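Local coordinates for protein orotidine 5'-phosphate decarboxylase (Methanocaldococcus jannaschii, PDB 4LUI) that catalyses the decarboxylation of orotidine 5'-monophosphate to UMP, the last step of de novo UMP synthesis, at residues K81-P86 and I104-V109; A87-I92 and E111-A116; V128-E133 and L157-I162. One frame throughout, in Å; residues are numbered along the deposited sequence.

Overall arrangement
Contacts 1 and 3 lie in the sheet of a closed eight-stranded parallel barrel; contact 2 joins helices packed around it, those that follow strands 75-82 and 102-106. Contacts 1 and 3 share the sheet directly, because strands 102-106 and 127-131 are neighbours and the backbone of Val105 is hydrogen-bonded to Ile129 and Val131. All three are buried, but contact 2 is farther out, its centre about 18 Å from the chain's centre against about 10 Å for contact 3, with Glu90 and Ala116 partly exposed. Contact 3 combines apolar packing, backbone bonds and one bond to the Asp160 carboxylate; contact 2 has one side-chain amide bond. Contacts 1 and 2 touch the second subunit, contact 3 does not.

Contact 1: residues K81-P86 and I104-V109; sequences KVADIP and IVHGFV
Val82 and Val105 face each other across a parallel bridge, their CA atoms 4.3 Å apart. Two backbone hydrogen bonds hold it: Val82 N donates to Ile104 O at 3.2 Å, and His106 N donates to Val82 O at 2.9 Å. On the side of the two valines, CB of Val82 rests against CG1 of Val105 at 3.8 Å; that methyl stands anti to the carbonyl carbon of Val105 (chi1 -50°). On the other side the His106 ring lies beside Lys81, whose O sits at the ring edge, 3.4 Å from CD2, while its CB and CD pass near NE2. Phe108 CE1 stands 3.3 Å above the centre of one His106 ring face.

The directions CA 81 to 84 and CA 104 to 109 differ by 38°, and past the bridge direct backbone hydrogen bonding gives way to a water. It donates to Val82 O and His106 O, so Val82 O accepts from both His106 N and the water. Farther on, Ala83 CB makes a lighter contact with Val109 CG1 at 4.0 Å. Ile85 and Pro86, partly exposed, make no contact with 104-109. Lys81 NZ pairs with Asp79 and with Asp84 of the second subunit, and His106 NE2 bonds to Ala83 O of that subunit. Lys81 is the predicted proton donor, and the pairing closes the beta-alpha-beta unit 75-106 at the C-terminal strand ends, the active-site rim of a TIM barrel.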
ATOM      1  N   LYS B  81      -1.120   3.621  -2.502  1.00 10.92           N
ATOM      2  CA  LYS B  81      -0.204   4.009  -1.422  1.00 12.99           C
ATOM      3  C   LYS B  81       1.132   3.258  -1.499  1.00 10.91           C
ATOM      4  O   LYS B  81       1.610   2.733  -0.485  1.00 11.03           O
ATOM      5  CB  LYS B  81      -0.848   3.721  -0.054  1.00 13.20           C
ATOM      6  CG  LYS B  81      -2.129   4.515   0.242  1.00 17.44           C
ATOM      7  CD  LYS B  81      -1.926   6.011   0.065  1.00 15.38           C
ATOM      8  CE  LYS B  81      -2.996   6.823   0.814  1.00 16.32           C
ATOM      9  NZ  LYS B  81      -4.368   6.579   0.265  1.00 13.58           N
ATOM     10  N   VAL B  82       1.716   3.190  -2.691  1.00  9.99           N
ATOM     11  CA  VAL B  82       2.854   2.307  -2.946  1.00  9.49           C
ATOM     12  C   VAL B  82       3.997   2.661  -1.997  1.00 11.05           C
ATOM     13  O   VAL B  82       4.355   3.834  -1.857  1.00 12.22           O
ATOM     14  CB  VAL B  82       3.344   2.419  -4.403  1.00 11.91           C
ATOM     15  CG1 VAL B  82       4.396   1.373  -4.674  1.00 16.77           C
ATOM     16  CG2 VAL B  82       2.169   2.248  -5.378  1.00 15.61           C
ATOM     17  N   ALA B  83       4.539   1.652  -1.328  1.00 12.88           N
ATOM     18  CA  ALA B  83       5.426   1.907  -0.211  1.00 14.13           C
ATOM     19  C   ALA B  83       6.407   0.763  -0.012  1.00 10.70           C
ATOM     20  O   ALA B  83       6.565   0.265   1.099  1.00 13.64           O
ATOM     21  CB  ALA B  83       4.601   2.141   1.066  1.00 13.18           C
ATOM     22  N   ASP B  84       7.074   0.358  -1.092  1.00 11.05           N
ATOM     23  CA  ASP B  84       8.055  -0.722  -1.030  1.00 13.36           C
ATOM     24  C   ASP B  84       9.426  -0.297  -1.574  1.00 13.19           C
ATOM     25  O   ASP B  84       9.653   0.875  -1.865  1.00 14.29           O
ATOM     26  CB  ASP B  84       7.523  -1.968  -1.764  1.00 15.04           C
ATOM     27  CG  ASP B  84       7.865  -3.262  -1.054  1.00 19.51           C
ATOM     28  OD1 ASP B  84       9.068  -3.489  -0.782  1.00 18.21           O
ATOM     29  OD2 ASP B  84       6.926  -4.042  -0.757  1.00 15.84           O
ATOM     30  N   ILE B  85      10.337  -1.259  -1.677  1.00 14.53           N
ATOM     31  CA  ILE B  85      11.664  -1.013  -2.233  1.00 14.20           C
ATOM     32  C   ILE B  85      11.542  -0.766  -3.734  1.00 14.87           C
ATOM     33  O   ILE B  85      10.537  -1.122  -4.337  1.00 13.41           O
ATOM     34  CB  ILE B  85      12.606  -2.202  -1.978  1.00 16.16           C
ATOM     35  CG1 ILE B  85      12.140  -3.457  -2.734  1.00 17.61           C
ATOM     36  CG2 ILE B  85      12.736  -2.453  -0.481  1.00 18.34           C
ATOM     37  CD1 ILE B  85      13.047  -4.650  -2.515  1.00 22.98           C
ATOM     38  N   PRO B  86      12.569  -0.158  -4.344  1.00 15.38           N
ATOM     39  CA  PRO B  86      12.451   0.145  -5.776  1.00 16.58           C
ATOM     40  C   PRO B  86      12.010  -1.020  -6.671  1.00 16.73           C
ATOM     41  O   PRO B  86      11.098  -0.818  -7.471  1.00 16.56           O
ATOM     42  CB  PRO B  86      13.858   0.626  -6.141  1.00 17.71           C
ATOM     43  CG  PRO B  86      14.290   1.342  -4.894  1.00 15.59           C
ATOM     44  CD  PRO B  86      13.734   0.523  -3.738  1.00 14.71           C
ATOM     45  N   ILE B 104      -0.877   6.383  -7.047  1.00 10.04           N
ATOM     46  CA  ILE B 104      -0.521   7.156  -5.864  1.00 10.60           C
ATOM     47  C   ILE B 104       0.516   6.393  -5.042  1.00 11.50           C
ATOM     48  O   ILE B 104       0.331   5.206  -4.737  1.00 10.76           O
ATOM     49  CB  ILE B 104      -1.775   7.496  -5.018  1.00 13.15           C
ATOM     50  CG1 ILE B 104      -2.665   8.473  -5.797  1.00 12.17           C
ATOM     51  CG2 ILE B 104      -1.371   8.086  -3.670  1.00 13.73           C
ATOM     52  CD1 ILE B 104      -4.054   8.661  -5.206  1.00 12.83           C
ATOM     53  N   VAL B 105       1.612   7.081  -4.720  1.00 11.06           N
ATOM     54  CA  VAL B 105       2.731   6.498  -3.983  1.00 11.76           C
ATOM     55  C   VAL B 105       3.032   7.286  -2.703  1.00 13.60           C
ATOM     56  O   VAL B 105       2.733   8.480  -2.607  1.00 14.74           O
ATOM     57  CB  VAL B 105       4.003   6.441  -4.855  1.00 13.17           C
ATOM     58  CG1 VAL B 105       3.673   5.802  -6.211  1.00 13.78           C
ATOM     59  CG2 VAL B 105       4.584   7.838  -5.072  1.00 17.72           C
ATOM     60  N   HIS B 106       3.598   6.607  -1.709  1.00 12.00           N
ATOM     61  CA  HIS B 106       4.141   7.301  -0.541  1.00 11.39           C
ATOM     62  C   HIS B 106       5.524   7.828  -0.850  1.00 14.66           C
ATOM     63  O   HIS B 106       6.305   7.172  -1.538  1.00 16.05           O
ATOM     64  CB  HIS B 106       4.229   6.367   0.678  1.00 12.20           C
ATOM     65  CG  HIS B 106       2.972   6.317   1.494  1.00 12.46           C
ATOM     66  ND1 HIS B 106       2.506   7.399   2.208  1.00 14.63           N
ATOM     67  CD2 HIS B 106       2.096   5.310   1.723  1.00 10.36           C
ATOM     68  CE1 HIS B 106       1.396   7.064   2.844  1.00 11.04           C
ATOM     69  NE2 HIS B 106       1.116   5.806   2.551  1.00 13.63           N
ATOM     70  N   GLY B 107       5.819   9.027  -0.367  1.00 12.28           N
ATOM     71  CA  GLY B 107       7.168   9.550  -0.440  1.00 13.82           C
ATOM     72  C   GLY B 107       8.011   9.133   0.757  1.00 14.77           C
ATOM     73  O   GLY B 107       9.247   9.234   0.707  1.00 14.39           O
ATOM     74  N   PHE B 108       7.371   8.677   1.842  1.00 15.09           N
ATOM     75  CA  PHE B 108       8.143   8.412   3.068  1.00 16.83           C
ATOM     76  C   PHE B 108       9.182   7.303   2.930  1.00 16.73           C
ATOM     77  O   PHE B 108      10.154   7.269   3.684  1.00 17.53           O
ATOM     78  CB  PHE B 108       7.266   8.270   4.344  1.00 18.16           C
ATOM     79  CG  PHE B 108       6.546   6.950   4.490  1.00 20.72           C
ATOM     80  CD1 PHE B 108       5.185   6.859   4.249  1.00 19.11           C
ATOM     81  CD2 PHE B 108       7.212   5.814   4.947  1.00 23.45           C
ATOM     82  CE1 PHE B 108       4.499   5.636   4.435  1.00 14.41           C
ATOM     83  CE2 PHE B 108       6.534   4.600   5.108  1.00 24.79           C
ATOM     84  CZ  PHE B 108       5.181   4.519   4.841  1.00 15.12           C
ATOM     85  N   VAL B 109       9.004   6.431   1.940  1.00 13.72           N
ATOM     86  CA  VAL B 109       9.950   5.345   1.713  1.00 17.89           C
ATOM     87  C   VAL B 109      11.186   5.792   0.921  1.00 17.54           C
ATOM     88  O   VAL B 109      12.117   5.017   0.721  1.00 19.10           O
ATOM     89  CB  VAL B 109       9.273   4.077   1.105  1.00 18.88           C
ATOM     90  CG1 VAL B 109       8.208   3.544   2.052  1.00 16.61           C
ATOM     91  CG2 VAL B 109       8.630   4.392  -0.226  1.00 20.59           C
TER
HETATM   92  O   HOH W   1       6.889   4.659  -2.737  1.00 24.89           O

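Contact 2: residues A87-I92 and E111-A116; sequences ATNEKI and EDSVKA
Helices 87-92 and 111-116, meeting through Asn89, Glu90, Ser113 and Ala116, run nearly parallel, with axes 8.2 Å apart at closest approach and a signed crossing angle of -25°. They belong to two successive outer helices of the TIM barrel, following strands 75-82 and 102-106. The nearest CA pair is Glu90 with Ala116, at 5.3 Å, consistent with the small side chain of Ala116 at this point: its CB packs 4.3 Å from Asn89 CB and equally close to Glu90 N.

The one hydrogen bond is made by Asn89. With CG anti to the carbonyl carbon (chi1 -87°), its amide extends across the groove, and ND2 donates to Ser113 O at 3.0 Å. The acceptor lies close to the amide plane, yet ND2 arrives from above the carbonyl plane, 59° out of it and off the lone pairs. ND2 also rests 3.4 Å from Ser113 CB. OD1 accepts from Asp84 N, while Ser113 OG bonds to Asp84 O.

Asn89 thus uses both ends of its amide, which settles which end is oxygen and fixes its rotation. A buried polar side chain can therefore tie the two helices and the loop at Asp84 together without a charged group.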
ATOM      1  N   ALA B  87      12.611  -2.201  -6.522  1.00 15.71           N
ATOM      2  CA  ALA B  87      12.290  -3.334  -7.394  1.00 17.01           C
ATOM      3  C   ALA B  87      10.813  -3.722  -7.306  1.00 19.18           C
ATOM      4  O   ALA B  87      10.166  -3.998  -8.315  1.00 17.41           O
ATOM      5  CB  ALA B  87      13.168  -4.527  -7.066  1.00 17.74           C
ATOM      6  N   THR B  88      10.279  -3.753  -6.096  1.00 16.20           N
ATOM      7  CA  THR B  88       8.883  -4.117  -5.924  1.00 15.83           C
ATOM      8  C   THR B  88       7.948  -2.999  -6.392  1.00 15.64           C
ATOM      9  O   THR B  88       6.918  -3.260  -7.021  1.00 13.89           O
ATOM     10  CB  THR B  88       8.608  -4.519  -4.479  1.00 15.32           C
ATOM     11  OG1 THR B  88       9.392  -5.682  -4.183  1.00 15.96           O
ATOM     12  CG2 THR B  88       7.129  -4.860  -4.271  1.00 13.36           C
ATOM     13  N   ASN B  89       8.306  -1.755  -6.083  1.00 15.88           N
ATOM     14  CA  ASN B  89       7.540  -0.608  -6.562  1.00 13.22           C
ATOM     15  C   ASN B  89       7.412  -0.627  -8.077  1.00 14.33           C
ATOM     16  O   ASN B  89       6.335  -0.338  -8.619  1.00 14.54           O
ATOM     17  CB  ASN B  89       8.175   0.720  -6.118  1.00 13.34           C
ATOM     18  CG  ASN B  89       7.721   1.163  -4.752  1.00 14.57           C
ATOM     19  OD1 ASN B  89       7.262   0.355  -3.942  1.00 15.53           O
ATOM     20  ND2 ASN B  89       7.838   2.457  -4.481  1.00 15.99           N
ATOM     21  N   GLU B  90       8.509  -0.965  -8.758  1.00 13.86           N
ATOM     22  CA  GLU B  90       8.507  -1.024 -10.218  1.00 16.35           C
ATOM     23  C   GLU B  90       7.496  -2.066 -10.729  1.00 16.96           C
ATOM     24  O   GLU B  90       6.722  -1.800 -11.652  1.00 14.27           O
ATOM     25  CB  GLU B  90       9.908  -1.314 -10.757  1.00 17.52           C
ATOM     26  CG  GLU B  90       9.918  -1.624 -12.237  1.00 21.78           C
ATOM     27  CD  GLU B  90      11.293  -1.991 -12.740  1.00 36.82           C
ATOM     28  OE1 GLU B  90      12.206  -2.149 -11.900  1.00 40.26           O
ATOM     29  OE2 GLU B  90      11.455  -2.126 -13.972  1.00 41.52           O
ATOM     30  N   LYS B  91       7.492  -3.241 -10.110  1.00 16.80           N
ATOM     31  CA  LYS B  91       6.584  -4.313 -10.505  1.00 14.81           C
ATOM     32  C   LYS B  91       5.121  -3.937 -10.260  1.00 13.88           C
ATOM     33  O   LYS B  91       4.262  -4.202 -11.100  1.00 16.79           O
ATOM     34  CB  LYS B  91       6.925  -5.610  -9.757  1.00 15.66           C
ATOM     35  CG  LYS B  91       8.269  -6.200 -10.145  1.00 20.83           C
ATOM     36  CD  LYS B  91       8.605  -7.415  -9.296  1.00 26.23           C
ATOM     37  CE  LYS B  91      10.027  -7.885  -9.547  1.00 36.52           C
ATOM     38  NZ  LYS B  91      10.423  -8.933  -8.566  1.00 48.15           N
ATOM     39  N   ILE B  92       4.842  -3.341  -9.103  1.00 13.06           N
ATOM     40  CA  ILE B  92       3.496  -2.851  -8.793  1.00 12.30           C
ATOM     41  C   ILE B  92       3.069  -1.788  -9.812  1.00 15.66           C
ATOM     42  O   ILE B  92       1.949  -1.824 -10.324  1.00 14.11           O
ATOM     43  CB  ILE B  92       3.413  -2.286  -7.358  1.00 11.82           C
ATOM     44  CG1 ILE B  92       3.600  -3.422  -6.348  1.00 12.98           C
ATOM     45  CG2 ILE B  92       2.053  -1.606  -7.134  1.00 14.05           C
ATOM     46  CD1 ILE B  92       3.734  -2.959  -4.901  1.00 11.70           C
ATOM     47  N   GLU B 111      13.384   8.624  -2.010  1.00 18.68           N
ATOM     48  CA  GLU B 111      13.435   9.043  -3.405  1.00 20.05           C
ATOM     49  C   GLU B 111      13.499   7.905  -4.404  1.00 17.82           C
ATOM     50  O   GLU B 111      12.842   7.955  -5.436  1.00 19.39           O
ATOM     51  CB  GLU B 111      14.669   9.913  -3.642  1.00 23.22           C
ATOM     52  CG  GLU B 111      14.477  11.364  -3.333  1.00 24.03           C
ATOM     53  CD  GLU B 111      15.650  12.196  -3.802  1.00 23.51           C
ATOM     54  OE1 GLU B 111      16.315  11.797  -4.777  1.00 28.73           O
ATOM     55  OE2 GLU B 111      15.898  13.248  -3.195  1.00 32.90           O
ATOM     56  N   ASP B 112      14.342   6.918  -4.132  1.00 18.35           N
ATOM     57  CA  ASP B 112      14.557   5.852  -5.104  1.00 20.70           C
ATOM     58  C   ASP B 112      13.279   5.060  -5.346  1.00 20.78           C
ATOM     59  O   ASP B 112      12.988   4.671  -6.474  1.00 18.14           O
ATOM     60  CB  ASP B 112      15.749   4.942  -4.737  1.00 18.34           C
ATOM     61  CG  ASP B 112      15.630   4.308  -3.361  1.00 19.27           C
ATOM     62  OD1 ASP B 112      14.698   4.643  -2.598  1.00 18.88           O
ATOM     63  OD2 ASP B 112      16.501   3.470  -3.045  1.00 19.88           O
ATOM     64  N   SER B 113      12.505   4.844  -4.288  1.00 16.02           N
ATOM     65  CA  SER B 113      11.249   4.110  -4.428  1.00 14.50           C
ATOM     66  C   SER B 113      10.253   4.883  -5.287  1.00 16.30           C
ATOM     67  O   SER B 113       9.537   4.302  -6.100  1.00 16.11           O
ATOM     68  CB  SER B 113      10.658   3.809  -3.060  1.00 13.95           C
ATOM     69  OG  SER B 113      11.481   2.889  -2.382  1.00 15.36           O
ATOM     70  N   VAL B 114      10.214   6.198  -5.110  1.00 15.69           N
ATOM     71  CA  VAL B 114       9.330   7.027  -5.919  1.00 18.23           C
ATOM     72  C   VAL B 114       9.785   7.044  -7.387  1.00 16.14           C
ATOM     73  O   VAL B 114       8.976   6.850  -8.305  1.00 16.17           O
ATOM     74  CB  VAL B 114       9.238   8.457  -5.362  1.00 19.68           C
ATOM     75  CG1 VAL B 114       8.433   9.337  -6.300  1.00 17.44           C
ATOM     76  CG2 VAL B 114       8.626   8.443  -3.958  1.00 17.89           C
ATOM     77  N   LYS B 115      11.082   7.247  -7.591  1.00 14.46           N
ATOM     78  CA  LYS B 115      11.682   7.240  -8.930  1.00 16.18           C
ATOM     79  C   LYS B 115      11.388   5.948  -9.699  1.00 18.63           C
ATOM     80  O   LYS B 115      11.142   5.974 -10.904  1.00 19.61           O
ATOM     81  CB  LYS B 115      13.196   7.450  -8.816  1.00 18.41           C
ATOM     82  CG  LYS B 115      13.619   8.895  -8.582  1.00 33.64           C
ATOM     83  CD  LYS B 115      15.145   9.003  -8.512  1.00 43.74           C
ATOM     84  CE  LYS B 115      15.643  10.437  -8.662  1.00 48.94           C
ATOM     85  NZ  LYS B 115      15.331  10.994 -10.013  1.00 49.28           N
ATOM     86  N   ALA B 116      11.408   4.818  -8.998  1.00 17.07           N
ATOM     87  CA  ALA B 116      11.113   3.531  -9.628  1.00 17.14           C
ATOM     88  C   ALA B 116       9.727   3.528 -10.266  1.00 17.75           C
ATOM     89  O   ALA B 116       9.546   3.028 -11.378  1.00 18.42           O
ATOM     90  CB  ALA B 116      11.246   2.396  -8.615  1.00 18.00           C
TER

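Contact 3: residues V128-E133 and L157-I162; sequences VIMVTE and LKVDAI
Met130 extends its chain over Leu157 and Val159, CG anti to the backbone N (chi1 -179°), and then bends at chi3 so that CE enters the hollow between them. CE lies 4.2 Å from Val159 CG1 and only slightly farther from Leu157 CD1, with the Met130 and Val159 side chains crossing at about a right angle. On the same face, toward helix 147-157, Thr132 CG2 fits against Ile162 CG2 at 3.7 Å, and Ile162 CA makes a CA-H...O contact with Met130 O at 3.2 Å. The opposite face carries a smaller bump: Ala161 CB meets Ile129 CG1 at 4.0 Å.

Backbone bonds set these shapes in register, closing the beta-alpha-beta unit of strand 127-131, helix 147-157 and strand 161-163 in the barrel. Met130 N donates to Ala161 O at 3.0 Å, and that oxygen also receives a CA-H contact from Ile129. Val128 is gripped twice by Asp160: Asp160 N donates to Val128 O at 2.9 Å, and Asp160 OD2 accepts from Val128 N at 2.8 Å, the N-H arriving nearly straight (168°) but from above the carboxylate plane.

Ala161 N is buried without a partner. Separately, the Asp160 carboxylate appears to stand in for a main-chain acceptor of Val128 N, and the remaining side-chain contacts are mainly apolar.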
ATOM      1  N   VAL B 128       2.382   9.847 -11.809  1.00 14.56           N
ATOM      2  CA  VAL B 128       2.742   9.462 -10.442  1.00 15.04           C
ATOM      3  C   VAL B 128       2.351  10.593  -9.484  1.00 14.24           C
ATOM      4  O   VAL B 128       2.651  11.758  -9.723  1.00 14.00           O
ATOM      5  CB  VAL B 128       4.239   9.193 -10.335  1.00 15.76           C
ATOM      6  CG1 VAL B 128       4.631   8.803  -8.897  1.00 17.85           C
ATOM      7  CG2 VAL B 128       4.632   8.122 -11.310  1.00 17.42           C
ATOM      8  N   ILE B 129       1.668  10.234  -8.408  1.00 14.11           N
ATOM      9  CA  ILE B 129       1.103  11.199  -7.490  1.00 14.47           C
ATOM     10  C   ILE B 129       1.630  10.837  -6.104  1.00 11.15           C
ATOM     11  O   ILE B 129       1.526   9.690  -5.689  1.00 13.52           O
ATOM     12  CB  ILE B 129      -0.434  11.089  -7.512  1.00 13.52           C
ATOM     13  CG1 ILE B 129      -0.977  11.475  -8.901  1.00 15.33           C
ATOM     14  CG2 ILE B 129      -1.060  11.916  -6.408  1.00 16.88           C
ATOM     15  CD1 ILE B 129      -2.354  10.903  -9.211  1.00 20.93           C
ATOM     16  N   MET B 130       2.224  11.790  -5.399  1.00 14.12           N
ATOM     17  CA  MET B 130       2.823  11.470  -4.099  1.00 11.96           C
ATOM     18  C   MET B 130       1.957  11.930  -2.932  1.00 12.70           C
ATOM     19  O   MET B 130       1.516  13.084  -2.898  1.00 13.73           O
ATOM     20  CB  MET B 130       4.205  12.129  -3.966  1.00 11.60           C
ATOM     21  CG  MET B 130       4.881  11.798  -2.628  1.00 10.45           C
ATOM     22  SD  MET B 130       6.351  12.797  -2.309  1.00 16.80           S
ATOM     23  CE  MET B 130       7.280  12.410  -3.780  1.00 18.81           C
ATOM     24  N   VAL B 131       1.735  11.041  -1.964  1.00 11.81           N
ATOM     25  CA  VAL B 131       1.128  11.459  -0.709  1.00 12.56           C
ATOM     26  C   VAL B 131       2.156  12.242   0.089  1.00 12.40           C
ATOM     27  O   VAL B 131       3.199  11.699   0.454  1.00 15.11           O
ATOM     28  CB  VAL B 131       0.741  10.257   0.157  1.00 13.07           C
ATOM     29  CG1 VAL B 131       0.132  10.742   1.472  1.00 17.58           C
ATOM     30  CG2 VAL B 131      -0.241   9.375  -0.569  1.00 16.02           C
ATOM     31  N   THR B 132       1.868  13.508   0.377  1.00 11.80           N
ATOM     32  CA  THR B 132       2.790  14.301   1.189  1.00 13.05           C
ATOM     33  C   THR B 132       2.269  14.547   2.599  1.00 15.05           C
ATOM     34  O   THR B 132       3.027  14.949   3.484  1.00 15.01           O
ATOM     35  CB  THR B 132       3.109  15.679   0.567  1.00 13.39           C
ATOM     36  OG1 THR B 132       1.917  16.477   0.526  1.00 15.31           O
ATOM     37  CG2 THR B 132       3.709  15.534  -0.849  1.00 16.12           C
ATOM     38  N   GLU B 133       0.977  14.324   2.813  1.00 11.31           N
ATOM     39  CA  GLU B 133       0.348  14.721   4.072  1.00 12.14           C
ATOM     40  C   GLU B 133      -0.990  13.993   4.211  1.00 13.12           C
ATOM     41  O   GLU B 133      -1.707  13.836   3.232  1.00 14.11           O
ATOM     42  CB  GLU B 133       0.167  16.246   4.067  1.00 13.26           C
ATOM     43  CG  GLU B 133      -0.170  16.884   5.405  1.00 16.38           C
ATOM     44  CD  GLU B 133       0.195  18.368   5.454  1.00 16.24           C
ATOM     45  OE1 GLU B 133       1.100  18.792   4.697  1.00 18.50           O
ATOM     46  OE2 GLU B 133      -0.412  19.104   6.263  1.00 16.73           O
ATOM     47  N   LEU B 157      11.459  15.862  -7.469  1.00 20.39           N
ATOM     48  CA  LEU B 157      11.292  14.723  -8.371  1.00 22.01           C
ATOM     49  C   LEU B 157      10.339  14.998  -9.533  1.00 19.47           C
ATOM     50  O   LEU B 157      10.251  14.199 -10.463  1.00 21.13           O
ATOM     51  CB  LEU B 157      10.798  13.498  -7.596  1.00 20.93           C
ATOM     52  CG  LEU B 157      11.730  12.983  -6.497  1.00 19.52           C
ATOM     53  CD1 LEU B 157      11.094  11.790  -5.777  1.00 22.21           C
ATOM     54  CD2 LEU B 157      13.096  12.613  -7.069  1.00 26.52           C
ATOM     55  N   LYS B 158       9.642  16.130  -9.487  1.00 20.00           N
ATOM     56  CA  LYS B 158       8.709  16.499 -10.545  1.00 19.23           C
ATOM     57  C   LYS B 158       7.621  15.440 -10.730  1.00 21.25           C
ATOM     58  O   LYS B 158       7.338  15.013 -11.853  1.00 21.30           O
ATOM     59  CB  LYS B 158       9.433  16.732 -11.881  1.00 23.54           C
ATOM     60  CG  LYS B 158      10.472  17.845 -11.891  1.00 30.31           C
ATOM     61  CD  LYS B 158      11.124  17.918 -13.271  1.00 30.47           C
ATOM     62  CE  LYS B 158      12.381  18.781 -13.283  1.00 37.25           C
ATOM     63  NZ  LYS B 158      12.077  20.203 -13.015  1.00 36.43           N
ATOM     64  N   VAL B 159       7.016  15.000  -9.635  1.00 19.77           N
ATOM     65  CA  VAL B 159       5.861  14.124  -9.759  1.00 16.97           C
ATOM     66  C   VAL B 159       4.709  14.927 -10.372  1.00 17.55           C
ATOM     67  O   VAL B 159       4.770  16.158 -10.472  1.00 20.84           O
ATOM     68  CB  VAL B 159       5.456  13.504  -8.405  1.00 17.04           C
ATOM     69  CG1 VAL B 159       6.569  12.600  -7.873  1.00 17.28           C
ATOM     70  CG2 VAL B 159       5.141  14.587  -7.396  1.00 18.05           C
ATOM     71  N   ASP B 160       3.665  14.234 -10.804  1.00 14.73           N
ATOM     72  CA  ASP B 160       2.572  14.885 -11.517  1.00 16.30           C
ATOM     73  C   ASP B 160       1.620  15.653 -10.611  1.00 17.80           C
ATOM     74  O   ASP B 160       1.008  16.635 -11.046  1.00 19.72           O
ATOM     75  CB  ASP B 160       1.799  13.858 -12.343  1.00 15.92           C
ATOM     76  CG  ASP B 160       2.657  13.213 -13.396  1.00 22.59           C
ATOM     77  OD1 ASP B 160       2.705  13.742 -14.527  1.00 29.62           O
ATOM     78  OD2 ASP B 160       3.310  12.201 -13.086  1.00 18.27           O
ATOM     79  N   ALA B 161       1.477  15.189  -9.369  1.00 15.53           N
ATOM     80  CA  ALA B 161       0.564  15.811  -8.416  1.00 13.52           C
ATOM     81  C   ALA B 161       0.864  15.313  -7.016  1.00 16.50           C
ATOM     82  O   ALA B 161       1.590  14.333  -6.842  1.00 15.76           O
ATOM     83  CB  ALA B 161      -0.896  15.493  -8.770  1.00 15.36           C
ATOM     84  N   ILE B 162       0.294  15.978  -6.018  1.00 13.00           N
ATOM     85  CA  ILE B 162       0.391  15.485  -4.647  1.00 13.16           C
ATOM     86  C   ILE B 162      -0.995  15.322  -4.040  1.00 13.20           C
ATOM     87  O   ILE B 162      -1.975  15.953  -4.480  1.00 14.60           O
ATOM     88  CB  ILE B 162       1.229  16.429  -3.762  1.00 16.89           C
ATOM     89  CG1 ILE B 162       0.632  17.832  -3.747  1.00 19.21           C
ATOM     90  CG2 ILE B 162       2.664  16.493  -4.264  1.00 17.38           C
ATOM     91  CD1 ILE B 162       1.332  18.760  -2.769  1.00 20.28           C
TER